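Side-chain contact in superoxide dismutase (Acidilobus saccharovorans, PDB 4FFK), which probably converts superoxide radicals into molecular oxygen and hydrogen peroxide at an iron(III) site: residues A[93-98]-A[197-202]. Residues are numbered along the deposited sequence; the frame is centred on the assembly and turned at random.
Sequences TLYWLN and DSWWDL
Tyr95 and Trp199 bring their rings together with planes nearly parallel, 9° apart, but laterally displaced, with little of one ring above the other. The centroid of the phenol ring and that of the five-membered ring of the indole are 6.0 Å apart, so this is no true stack. The closest approach is oblique, with Tyr95 CE2 4.0 Å from Trp199 NE1 and 4.3 Å from Trp199 CD1. CG of Trp199 is anti to the backbone N (chi1 165°), and its CB already points to the other segment; in Tyr95 the same anti torsion (chi1 -180°) carries the ring end across.

A water links the two segments. It lies in the indole plane, accepts the N-H of Trp199 NE1 at 2.8 Å and donates to Tyr95 O at 3.0 Å, giving the indole nitrogen a polar partner on the backbone of helix 75-97. Tyr95 OH is hydrogen-bonded to Tyr195 OH of helix 192-199. The Tyr95 side chain lies about 6 Å from the iron, whose ligands are His43, His92, Asp178 and His182. Backbone hydrogen bonds join Asn98 to Asn204 and Leu202 to Ala100.

The contact thus joins the alpha-hairpin domain to helix 192-199 of the C-terminal domain. Beside it, Asn98 turns its amide to Ala176 and Leu174 of strand 172-178 and to Asp207 of helix 205-216, while Trp199 packs on Leu175 of that strand.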
# COMPACT_ATOMS: atom_id res chain seq x y z
N THR A 93 3.78 17.35 12.81
CA THR A 93 4.05 17.90 14.13
C THR A 93 5.47 17.57 14.61
O THR A 93 6.18 18.46 15.08
CB THR A 93 3.04 17.41 15.11
OG1 THR A 93 1.76 17.84 14.66
CG2 THR A 93 3.36 18.00 16.48
N LEU A 94 5.86 16.32 14.48
CA LEU A 94 7.23 15.87 14.76
C LEU A 94 8.22 16.60 13.89
O LEU A 94 9.22 17.20 14.38
CB LEU A 94 7.34 14.37 14.51
CG LEU A 94 8.68 13.71 14.78
CD1 LEU A 94 9.10 14.00 16.22
CD2 LEU A 94 8.54 12.20 14.56
N TYR A 95 7.99 16.54 12.60
CA TYR A 95 8.86 17.20 11.65
C TYR A 95 9.20 18.65 12.05
O TYR A 95 10.37 19.00 12.07
CB TYR A 95 8.15 17.22 10.33
CG TYR A 95 8.87 17.85 9.19
CD1 TYR A 95 8.29 18.90 8.50
CD2 TYR A 95 10.07 17.28 8.70
CE1 TYR A 95 8.88 19.44 7.42
CE2 TYR A 95 10.65 17.80 7.58
CZ TYR A 95 10.08 18.91 6.98
OH TYR A 95 10.65 19.43 5.89
N TRP A 96 8.20 19.47 12.34
CA TRP A 96 8.51 20.88 12.72
C TRP A 96 9.33 20.96 13.97
O TRP A 96 10.22 21.83 14.06
CB TRP A 96 7.25 21.68 12.96
CG TRP A 96 6.22 21.52 11.91
CD1 TRP A 96 4.92 21.15 12.11
CD2 TRP A 96 6.36 21.79 10.53
NE1 TRP A 96 4.25 21.20 10.94
CE2 TRP A 96 5.10 21.55 9.94
CE3 TRP A 96 7.43 22.16 9.72
CZ2 TRP A 96 4.88 21.68 8.57
CZ3 TRP A 96 7.21 22.32 8.35
CH2 TRP A 96 5.93 22.06 7.80
N LEU A 97 9.00 20.11 14.94
CA LEU A 97 9.66 20.11 16.27
C LEU A 97 11.11 19.69 16.14
O LEU A 97 12.00 20.13 16.92
CB LEU A 97 8.91 19.21 17.24
CG LEU A 97 7.53 19.74 17.69
CD1 LEU A 97 6.81 18.61 18.45
CD2 LEU A 97 7.68 21.05 18.60
N ASN A 98 11.37 18.87 15.15
CA ASN A 98 12.68 18.34 14.94
C ASN A 98 13.65 19.34 14.28
O ASN A 98 14.78 19.00 14.07
CB ASN A 98 12.61 17.17 13.96
CG ASN A 98 12.03 15.90 14.57
OD1 ASN A 98 11.52 15.05 13.82
ND2 ASN A 98 12.15 15.72 15.89
N ASP A 197 19.99 16.35 2.35
CA ASP A 197 21.39 16.70 2.73
C ASP A 197 21.43 17.97 3.55
O ASP A 197 22.11 18.02 4.58
CB ASP A 197 22.24 16.86 1.47
CG ASP A 197 22.61 15.56 0.84
OD1 ASP A 197 22.36 14.49 1.45
OD2 ASP A 197 23.18 15.57 -0.27
N SER A 198 20.68 19.00 3.14
CA SER A 198 20.68 20.27 3.87
C SER A 198 19.85 20.22 5.13
O SER A 198 20.12 20.91 6.11
CB SER A 198 20.17 21.44 3.01
OG SER A 198 20.56 21.32 1.66
N TRP A 199 18.81 19.39 5.11
CA TRP A 199 17.93 19.30 6.24
C TRP A 199 18.68 18.93 7.51
O TRP A 199 18.34 19.39 8.58
CB TRP A 199 16.80 18.28 5.90
CG TRP A 199 16.02 17.82 7.11
CD1 TRP A 199 14.91 18.43 7.68
CD2 TRP A 199 16.24 16.63 7.83
NE1 TRP A 199 14.50 17.68 8.75
CE2 TRP A 199 15.28 16.57 8.86
CE3 TRP A 199 17.19 15.60 7.74
CZ2 TRP A 199 15.21 15.50 9.81
CZ3 TRP A 199 17.15 14.57 8.69
CH2 TRP A 199 16.14 14.52 9.70
N TRP A 200 19.77 18.18 7.37
CA TRP A 200 20.67 17.89 8.50
C TRP A 200 21.04 19.09 9.32
O TRP A 200 21.15 18.99 10.55
CB TRP A 200 21.93 17.14 8.04
CG TRP A 200 21.60 15.74 7.57
CD1 TRP A 200 21.38 15.37 6.31
CD2 TRP A 200 21.33 14.60 8.38
NE1 TRP A 200 21.06 14.03 6.25
CE2 TRP A 200 20.98 13.55 7.52
CE3 TRP A 200 21.29 14.38 9.76
CZ2 TRP A 200 20.66 12.28 7.98
CZ3 TRP A 200 20.99 13.10 10.22
CH2 TRP A 200 20.68 12.09 9.34
N ASP A 201 21.18 20.23 8.65
CA ASP A 201 21.60 21.48 9.34
C ASP A 201 20.51 22.15 10.13
O ASP A 201 20.75 23.16 10.80
CB ASP A 201 22.17 22.46 8.32
CG ASP A 201 23.39 21.91 7.62
OD1 ASP A 201 24.08 21.11 8.26
OD2 ASP A 201 23.62 22.22 6.44
N LEU A 202 19.28 21.63 10.01
CA LEU A 202 18.17 22.19 10.74
C LEU A 202 17.80 21.37 11.94
O LEU A 202 16.98 21.78 12.75
CB LEU A 202 16.97 22.26 9.81
CG LEU A 202 17.06 23.26 8.67
CD1 LEU A 202 15.74 23.34 8.00
CD2 LEU A 202 17.42 24.65 9.28
O HOH W 1 12.53 17.44 10.72